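Local coordinates for muscarinic toxin-like protein 3 homolog (Ophiophagus hannah, PDB 3HH7), which acts as a homodimeric three-finger neurotoxin of king cobra venom that inhibits nicotinic acetylcholine receptors, probably at the postsynaptic side, at residues C24-W29 with G35-G40; F43-L48 with K53-C58. All blocks are in the same frame, centred on the assembly; numbering follows the deposited sequence.

Contact 1 (C24-W29 with G35-G40); sequences CYKSSW and GRIERG
Tyr25 reaches across to Glu38 and joins it by a hydrogen bond from OH to OE2, 2.6 Å long. The carboxylate oxygen is met on its anti side, 21° out of plane, and ring and carboxylate planes stand 76° apart. Chi1 of 75° sets CG of Tyr25 between its own N and C, which tips the ring over the neighbouring strand, one face over Gly40 N and Arg39 C, both toward the rim. The ring lies against the Gly40 backbone, Tyr25 CD2 3.2 Å from Gly40 O. On the same face of the sheet Trp29 leans over with much the same first torsion. Arg36 CB sits over its six-membered ring in a CH-pi contact, 3.9 Å from the centroid, while Glu38 CB approaches Trp29 CZ3 at 3.5 Å. Glu38 therefore lies between the two aromatic residues. Across the other face, extended Lys26 runs beside Arg39, and Ile37 CG2 meets Lys26 CG at 3.7 Å and covers one face of the Arg39 guanidinium. The two cations are close, but both have partners elsewhere: Lys26 NZ forms a salt bridge with Gln65 OXT and Arg39 NE bonds Gln65 O, both at the C terminus, while Arg39 NH1 bonds the carbonyls of His6 and Ser8. Between the two layers of side chains, three antiparallel hydrogen-bonded pairs, Tyr25-Gly40, Ser27-Glu38 and Trp29-Arg36, set the register. This is the hairpin of the central finger of the three-finger fold; strand 23-31 lies between strands 34-42 and 52-58, and Cys24 is tied to Cys3 by a disulfide.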
ATOM      1  N   CYS A  24      -4.719  -8.265   3.672  1.00  9.62           N
ATOM      2  CA  CYS A  24      -5.769  -7.375   3.172  1.00  8.82           C
ATOM      3  C   CYS A  24      -5.216  -6.327   2.226  1.00  8.66           C
ATOM      4  O   CYS A  24      -4.037  -5.929   2.317  1.00  8.50           O
ATOM      5  CB  CYS A  24      -6.446  -6.647   4.332  1.00  8.96           C
ATOM      6  SG  CYS A  24      -7.034  -7.721   5.654  1.00  9.61           S
ATOM      7  N   TYR A  25      -6.077  -5.840   1.341  1.00  7.66           N
ATOM      8  CA  TYR A  25      -5.715  -4.672   0.547  1.00  8.17           C
ATOM      9  C   TYR A  25      -6.854  -3.670   0.434  1.00  7.86           C
ATOM     10  O   TYR A  25      -8.045  -4.004   0.587  1.00  7.26           O
ATOM     11  CB  TYR A  25      -5.236  -5.064  -0.856  1.00  9.05           C
ATOM     12  CG  TYR A  25      -6.357  -5.494  -1.779  1.00 10.28           C
ATOM     13  CD1 TYR A  25      -6.905  -4.595  -2.690  1.00 10.66           C
ATOM     14  CD2 TYR A  25      -6.873  -6.786  -1.722  1.00 10.19           C
ATOM     15  CE1 TYR A  25      -7.944  -4.979  -3.538  1.00 10.27           C
ATOM     16  CE2 TYR A  25      -7.909  -7.192  -2.550  1.00 10.70           C
ATOM     17  CZ  TYR A  25      -8.443  -6.290  -3.455  1.00 10.73           C
ATOM     18  OH  TYR A  25      -9.480  -6.719  -4.263  1.00 13.99           O
ATOM     19  N   LYS A  26      -6.451  -2.448   0.139  1.00  7.41           N
ATOM     20  CA  LYS A  26      -7.342  -1.365  -0.235  1.00  7.53           C
ATOM     21  C   LYS A  26      -6.704  -0.667  -1.434  1.00  7.89           C
ATOM     22  O   LYS A  26      -5.548  -0.272  -1.384  1.00  7.20           O
ATOM     23  CB  LYS A  26      -7.534  -0.381   0.924  1.00  7.69           C
ATOM     24  CG  LYS A  26      -8.522   0.719   0.652  1.00  8.61           C
ATOM     25  CD  LYS A  26      -8.611   1.626   1.851  1.00  9.81           C
ATOM     26  CE  LYS A  26      -9.773   2.573   1.724  1.00  9.28           C
ATOM     27  NZ  LYS A  26      -9.709   3.585   2.838  1.00 12.33           N
ATOM     28  N   SER A  27      -7.467  -0.546  -2.510  1.00  7.43           N
ATOM     29  CA  SER A  27      -6.985   0.042  -3.753  1.00  8.66           C
ATOM     30  C   SER A  27      -7.931   1.156  -4.171  1.00  7.90           C
ATOM     31  O   SER A  27      -9.126   0.913  -4.327  1.00  9.31           O
ATOM     32  CB  SER A  27      -6.939  -1.047  -4.826  1.00  8.67           C
ATOM     33  OG  SER A  27      -6.542  -0.525  -6.076  1.00 13.29           O
ATOM     34  N   SER A  28      -7.408   2.370  -4.334  1.00  7.63           N
ATOM     35  CA  SER A  28      -8.197   3.537  -4.720  1.00  8.41           C
ATOM     36  C   SER A  28      -7.734   3.990  -6.092  1.00  9.33           C
ATOM     37  O   SER A  28      -6.528   4.197  -6.305  1.00  8.72           O
ATOM     38  CB  SER A  28      -7.991   4.666  -3.708  1.00  8.75           C
ATOM     39  OG  SER A  28      -8.529   5.875  -4.189  1.00 10.43           O
ATOM     40  N   TRP A  29      -8.661   4.122  -7.033  1.00 10.03           N
ATOM     41  CA  TRP A  29      -8.293   4.579  -8.371  1.00 11.81           C
ATOM     42  C   TRP A  29      -9.370   5.484  -8.980  1.00 11.77           C
ATOM     43  O   TRP A  29     -10.439   5.695  -8.394  1.00 11.80           O
ATOM     44  CB  TRP A  29      -7.984   3.391  -9.292  1.00 13.80           C
ATOM     45  CG  TRP A  29      -9.201   2.636  -9.743  1.00 15.72           C
ATOM     46  CD1 TRP A  29      -9.838   2.755 -10.949  1.00 18.19           C
ATOM     47  CD2 TRP A  29      -9.910   1.626  -9.015  1.00 17.82           C
ATOM     48  NE1 TRP A  29     -10.912   1.900 -11.005  1.00 19.26           N
ATOM     49  CE2 TRP A  29     -10.982   1.194  -9.837  1.00 18.33           C
ATOM     50  CE3 TRP A  29      -9.759   1.054  -7.747  1.00 18.42           C
ATOM     51  CZ2 TRP A  29     -11.898   0.216  -9.429  1.00 18.51           C
ATOM     52  CZ3 TRP A  29     -10.674   0.075  -7.340  1.00 18.18           C
ATOM     53  CH2 TRP A  29     -11.726  -0.330  -8.183  1.00 18.62           C
ATOM     54  N   GLY A  35     -14.028   8.371  -8.651  1.00 10.39           N
ATOM     55  CA  GLY A  35     -13.196   7.647  -7.704  1.00 10.75           C
ATOM     56  C   GLY A  35     -13.847   6.345  -7.291  1.00 11.18           C
ATOM     57  O   GLY A  35     -15.064   6.292  -7.037  1.00 12.70           O
ATOM     58  N   ARG A  36     -13.042   5.288  -7.225  1.00 10.98           N
ATOM     59  CA  ARG A  36     -13.535   4.002  -6.768  1.00 11.12           C
ATOM     60  C   ARG A  36     -12.537   3.363  -5.837  1.00 10.61           C
ATOM     61  O   ARG A  36     -11.336   3.635  -5.940  1.00 10.15           O
ATOM     62  CB  ARG A  36     -13.827   3.108  -7.952  1.00 11.76           C
ATOM     63  CG  ARG A  36     -14.957   3.672  -8.801  1.00 13.59           C
ATOM     64  CD  ARG A  36     -15.335   2.736  -9.887  1.00 12.75           C
ATOM     65  NE  ARG A  36     -16.083   1.597  -9.391  1.00 16.49           N
ATOM     66  CZ  ARG A  36     -16.170   0.433 -10.030  1.00 18.15           C
ATOM     67  NH1 ARG A  36     -15.536   0.248 -11.186  1.00 18.82           N
ATOM     68  NH2 ARG A  36     -16.884  -0.551  -9.506  1.00 20.09           N
ATOM     69  N   ILE A  37     -13.043   2.556  -4.909  1.00 10.02           N
ATOM     70  CA  ILE A  37     -12.201   1.845  -3.949  1.00 10.91           C
ATOM     71  C   ILE A  37     -12.583   0.382  -3.974  1.00 10.41           C
ATOM     72  O   ILE A  37     -13.768   0.051  -3.977  1.00 10.39           O
ATOM     73  CB  ILE A  37     -12.310   2.404  -2.493  1.00 11.45           C
ATOM     74  CG1 ILE A  37     -11.914   3.880  -2.447  1.00 12.75           C
ATOM     75  CG2 ILE A  37     -11.372   1.648  -1.541  1.00 13.52           C
ATOM     76  CD1 ILE A  37     -12.121   4.507  -1.082  1.00 13.00           C
ATOM     77  N   GLU A  38     -11.575  -0.480  -4.062  1.00  9.92           N
ATOM     78  CA  GLU A  38     -11.762  -1.916  -3.904  1.00 10.40           C
ATOM     79  C   GLU A  38     -11.037  -2.378  -2.645  1.00  9.14           C
ATOM     80  O   GLU A  38      -9.925  -1.908  -2.352  1.00  8.55           O
ATOM     81  CB  GLU A  38     -11.202  -2.640  -5.117  1.00 11.34           C
ATOM     82  CG  GLU A  38     -11.512  -4.125  -5.202  1.00 15.82           C
ATOM     83  CD  GLU A  38     -10.975  -4.724  -6.486  1.00 19.81           C
ATOM     84  OE1 GLU A  38     -11.544  -4.430  -7.558  1.00 23.48           O
ATOM     85  OE2 GLU A  38      -9.972  -5.466  -6.436  1.00 22.48           O
ATOM     86  N   ARG A  39     -11.663  -3.287  -1.894  1.00  8.93           N
ATOM     87  CA  ARG A  39     -11.065  -3.839  -0.686  1.00  8.77           C
ATOM     88  C   ARG A  39     -11.234  -5.347  -0.669  1.00  8.84           C
ATOM     89  O   ARG A  39     -12.230  -5.881  -1.160  1.00  9.14           O
ATOM     90  CB  ARG A  39     -11.781  -3.297   0.545  1.00  8.82           C
ATOM     91  CG  ARG A  39     -11.716  -1.796   0.714  1.00  8.52           C
ATOM     92  CD  ARG A  39     -12.474  -1.436   1.969  1.00 10.61           C
ATOM     93  NE  ARG A  39     -12.497  -0.004   2.271  1.00 10.94           N
ATOM     94  CZ  ARG A  39     -13.345   0.879   1.743  1.00 13.61           C
ATOM     95  NH1 ARG A  39     -14.238   0.513   0.816  1.00 12.73           N
ATOM     96  NH2 ARG A  39     -13.279   2.145   2.121  1.00 14.10           N
ATOM     97  N   GLY A  40     -10.289  -6.048  -0.060  1.00  8.83           N
ATOM     98  CA  GLY A  40     -10.479  -7.465   0.154  1.00  8.94           C
ATOM     99  C   GLY A  40      -9.265  -8.253   0.617  1.00  9.40           C
ATOM    100  O   GLY A  40      -8.237  -7.691   0.983  1.00  9.48           O
TER

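Contact 2 (F43-L48 with K53-C58)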
ATOM      1  N   PHE A  43      -3.428 -12.620  -1.777  1.00 13.71           N
ATOM      2  CA  PHE A  43      -2.117 -13.206  -1.494  1.00 14.60           C
ATOM      3  C   PHE A  43      -0.969 -12.443  -2.174  1.00 13.54           C
ATOM      4  O   PHE A  43       0.222 -12.750  -1.977  1.00 14.16           O
ATOM      5  CB  PHE A  43      -2.087 -14.712  -1.851  1.00 15.68           C
ATOM      6  CG  PHE A  43      -2.403 -15.024  -3.294  1.00 17.50           C
ATOM      7  CD1 PHE A  43      -1.451 -14.828  -4.292  1.00 20.06           C
ATOM      8  CD2 PHE A  43      -3.638 -15.571  -3.645  1.00 21.24           C
ATOM      9  CE1 PHE A  43      -1.737 -15.135  -5.624  1.00 21.78           C
ATOM     10  CE2 PHE A  43      -3.935 -15.889  -4.979  1.00 22.03           C
ATOM     11  CZ  PHE A  43      -2.984 -15.667  -5.964  1.00 21.28           C
ATOM     12  N   THR A  44      -1.336 -11.442  -2.969  1.00 12.84           N
ATOM     13  CA  THR A  44      -0.373 -10.565  -3.638  1.00 12.00           C
ATOM     14  C   THR A  44      -0.843  -9.105  -3.562  1.00 11.33           C
ATOM     15  O   THR A  44      -2.032  -8.808  -3.749  1.00 11.36           O
ATOM     16  CB  THR A  44      -0.114 -11.007  -5.108  1.00 12.98           C
ATOM     17  OG1 THR A  44       0.819 -10.118  -5.734  1.00 12.66           O
ATOM     18  CG2 THR A  44      -1.389 -11.026  -5.909  1.00 12.75           C
ATOM     19  N   CYS A  45       0.094  -8.199  -3.295  1.00  9.88           N
ATOM     20  CA  CYS A  45      -0.252  -6.788  -3.190  1.00  9.40           C
ATOM     21  C   CYS A  45      -0.478  -6.224  -4.591  1.00  9.94           C
ATOM     22  O   CYS A  45       0.407  -6.347  -5.429  1.00  9.97           O
ATOM     23  CB  CYS A  45       0.864  -6.033  -2.467  1.00 10.38           C
ATOM     24  SG  CYS A  45       0.401  -4.357  -2.037  1.00  9.37           S
ATOM     25  N   PRO A  46      -1.659  -5.632  -4.862  1.00  9.44           N
ATOM     26  CA  PRO A  46      -1.946  -5.166  -6.231  1.00  9.56           C
ATOM     27  C   PRO A  46      -0.946  -4.130  -6.738  1.00  9.67           C
ATOM     28  O   PRO A  46      -0.456  -3.322  -5.971  1.00  9.61           O
ATOM     29  CB  PRO A  46      -3.356  -4.545  -6.121  1.00  9.89           C
ATOM     30  CG  PRO A  46      -3.943  -5.124  -4.904  1.00 10.90           C
ATOM     31  CD  PRO A  46      -2.800  -5.401  -3.955  1.00  9.66           C
ATOM     32  N   GLU A  47      -0.640  -4.174  -8.033  1.00  9.72           N
ATOM     33  CA  GLU A  47       0.123  -3.112  -8.660  1.00  9.99           C
ATOM     34  C   GLU A  47      -0.629  -1.778  -8.563  1.00  9.12           C
ATOM     35  O   GLU A  47      -1.871  -1.746  -8.562  1.00 10.11           O
ATOM     36  CB  GLU A  47       0.388  -3.459 -10.130  1.00  9.14           C
ATOM     37  CG  GLU A  47       1.233  -2.452 -10.883  1.00 10.10           C
ATOM     38  CD  GLU A  47       2.594  -2.257 -10.252  1.00 11.13           C
ATOM     39  OE1 GLU A  47       3.557  -2.911 -10.696  1.00 12.22           O
ATOM     40  OE2 GLU A  47       2.734  -1.454  -9.292  1.00  9.93           O
ATOM     41  N   LEU A  48       0.126  -0.685  -8.463  1.00  9.84           N
ATOM     42  CA  LEU A  48      -0.469   0.631  -8.603  1.00  9.96           C
ATOM     43  C   LEU A  48      -0.396   1.033 -10.075  1.00 11.21           C
ATOM     44  O   LEU A  48       0.674   1.353 -10.596  1.00 12.19           O
ATOM     45  CB  LEU A  48       0.210   1.680  -7.704  1.00  9.85           C
ATOM     46  CG  LEU A  48      -0.423   3.074  -7.781  1.00  9.51           C
ATOM     47  CD1 LEU A  48      -1.813   3.032  -7.169  1.00 10.97           C
ATOM     48  CD2 LEU A  48       0.448   4.128  -7.084  1.00 10.25           C
ATOM     49  N   LYS A  53      -4.729   5.898  -7.388  1.00 11.40           N
ATOM     50  CA  LYS A  53      -4.340   6.911  -6.395  1.00 11.18           C
ATOM     51  C   LYS A  53      -3.403   6.271  -5.367  1.00 10.02           C
ATOM     52  O   LYS A  53      -2.318   6.790  -5.077  1.00 10.20           O
ATOM     53  CB  LYS A  53      -5.567   7.515  -5.706  1.00 11.87           C
ATOM     54  CG  LYS A  53      -6.398   8.451  -6.603  1.00 15.37           C
ATOM     55  CD  LYS A  53      -7.001   9.589  -5.767  1.00 20.37           C
ATOM     56  CE  LYS A  53      -8.304  10.184  -6.334  1.00 25.89           C
ATOM     57  NZ  LYS A  53      -9.582   9.558  -5.788  1.00 26.53           N
ATOM     58  N   TYR A  54      -3.821   5.133  -4.817  1.00  8.57           N
ATOM     59  CA  TYR A  54      -2.969   4.390  -3.901  1.00  7.85           C
ATOM     60  C   TYR A  54      -3.371   2.938  -3.836  1.00  7.65           C
ATOM     61  O   TYR A  54      -4.485   2.566  -4.226  1.00  6.62           O
ATOM     62  CB  TYR A  54      -2.968   5.027  -2.480  1.00  7.39           C
ATOM     63  CG  TYR A  54      -4.288   4.939  -1.749  1.00  7.96           C
ATOM     64  CD1 TYR A  54      -4.694   3.756  -1.140  1.00  8.90           C
ATOM     65  CD2 TYR A  54      -5.116   6.050  -1.653  1.00  7.91           C
ATOM     66  CE1 TYR A  54      -5.921   3.657  -0.468  1.00  7.93           C
ATOM     67  CE2 TYR A  54      -6.331   5.980  -0.971  1.00  9.49           C
ATOM     68  CZ  TYR A  54      -6.722   4.782  -0.383  1.00  8.57           C
ATOM     69  OH  TYR A  54      -7.939   4.701   0.263  1.00 10.01           O
ATOM     70  N   VAL A  55      -2.422   2.126  -3.371  1.00  7.12           N
ATOM     71  CA  VAL A  55      -2.668   0.754  -2.978  1.00  7.38           C
ATOM     72  C   VAL A  55      -2.083   0.602  -1.569  1.00  6.88           C
ATOM     73  O   VAL A  55      -0.970   1.072  -1.289  1.00  7.13           O
ATOM     74  CB  VAL A  55      -1.969  -0.265  -3.918  1.00  7.49           C
ATOM     75  CG1 VAL A  55      -2.049  -1.678  -3.336  1.00  9.16           C
ATOM     76  CG2 VAL A  55      -2.641  -0.284  -5.280  1.00  8.78           C
ATOM     77  N   TYR A  56      -2.841  -0.043  -0.690  1.00  7.23           N
ATOM     78  CA  TYR A  56      -2.397  -0.303   0.665  1.00  6.84           C
ATOM     79  C   TYR A  56      -2.614  -1.761   0.983  1.00  7.11           C
ATOM     80  O   TYR A  56      -3.729  -2.276   0.789  1.00  7.31           O
ATOM     81  CB  TYR A  56      -3.184   0.575   1.650  1.00  6.98           C
ATOM     82  CG  TYR A  56      -2.801   0.390   3.103  1.00  8.60           C
ATOM     83  CD1 TYR A  56      -1.483   0.562   3.534  1.00  8.83           C
ATOM     84  CD2 TYR A  56      -3.765   0.068   4.040  1.00  9.11           C
ATOM     85  CE1 TYR A  56      -1.132   0.399   4.884  1.00 11.25           C
ATOM     86  CE2 TYR A  56      -3.437  -0.095   5.377  1.00 10.98           C
ATOM     87  CZ  TYR A  56      -2.130   0.084   5.794  1.00 11.24           C
ATOM     88  OH  TYR A  56      -1.840  -0.083   7.139  1.00 12.50           O
ATOM     89  N   CYS A  57      -1.558  -2.430   1.444  1.00  6.74           N
ATOM     90  CA  CYS A  57      -1.585  -3.855   1.759  1.00  7.62           C
ATOM     91  C   CYS A  57      -1.132  -4.017   3.193  1.00  8.12           C
ATOM     92  O   CYS A  57      -0.104  -3.481   3.568  1.00  8.86           O
ATOM     93  CB  CYS A  57      -0.673  -4.659   0.815  1.00  7.83           C
ATOM     94  SG  CYS A  57      -1.253  -4.576  -0.885  1.00  8.62           S
ATOM     95  N   CYS A  58      -1.911  -4.744   3.984  1.00  7.61           N
ATOM     96  CA  CYS A  58      -1.692  -4.799   5.417  1.00  8.00           C
ATOM     97  C   CYS A  58      -2.179  -6.131   5.973  1.00  8.45           C
ATOM     98  O   CYS A  58      -3.029  -6.800   5.368  1.00  8.49           O
ATOM     99  CB  CYS A  58      -2.382  -3.604   6.079  1.00  8.88           C
ATOM    100  SG  CYS A  58      -4.165  -3.529   5.793  1.00  8.68           S
TER
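Cys45 and Cys57 are joined by a disulfide with SG-SG 2.0 Å and chi3 of 92°, close to the relaxed right angle. The sulfurs approach differently: Cys45 extends SG opposite its backbone N (chi1 -170°), whereas Cys57 places SG opposite its carbonyl carbon. Pro46 follows the bridge and puts the CD edge of its ring against it, CD 3.5 Å from Cys57 SG. The same CD reaches Val55 CG1 at 3.8 Å, the two side chains crossing at a slant. Val55 turns both methyls to segment 43-48, CG1 against Pro46 O at 3.5 Å and CG2 near Glu47 O. In the three-finger fold this is the third finger: the irregular segment 43-48 runs out and strand 52-58 returns alongside it, roughly antiparallel, and one of the toxin's four disulfides together with apolar packing joins them, with no hydrogen bond across. Farther along, Leu48 points toward the strand and brings CD1 to 3.9 Å from Val55 CG2, also resting on the Tyr54 backbone. Glu47 turns its side chain back so that OE2 accepts the Leu48 N-H through its anti lone pair, at 2.8 Å and a bent 137°. Its carboxylate also serves the dimer: OE1 bonds Thr44 OG1 and OE2 bonds Cys45 N, both of the second subunit. Residues 54-58 pair in an antiparallel ladder with a strand of that subunit, so the sheet continues across the interface.

How the contacts relate
After the antiparallel pair 2-4 and 14-16, strand 23-31 turns into strand 34-42, and contact 1 closes this hairpin. The chain then runs through residues 43-48, rounds another loop and returns in strand 52-58, where contact 2 closes it. The two loops are in series, neither nesting nor crossing. They meet through the sheet: strand 23-31, paired with 34-42 on one side, bonds to 52-58 on the other, with Lys26 O to Tyr56 N at 2.8 Å and Ser28 O to Lys53 N at 2.7 Å. Lys53 and Tyr54 both face Ser28, a classic beta bulge. The central and third fingers thereby share one sheet, three-stranded within each subunit.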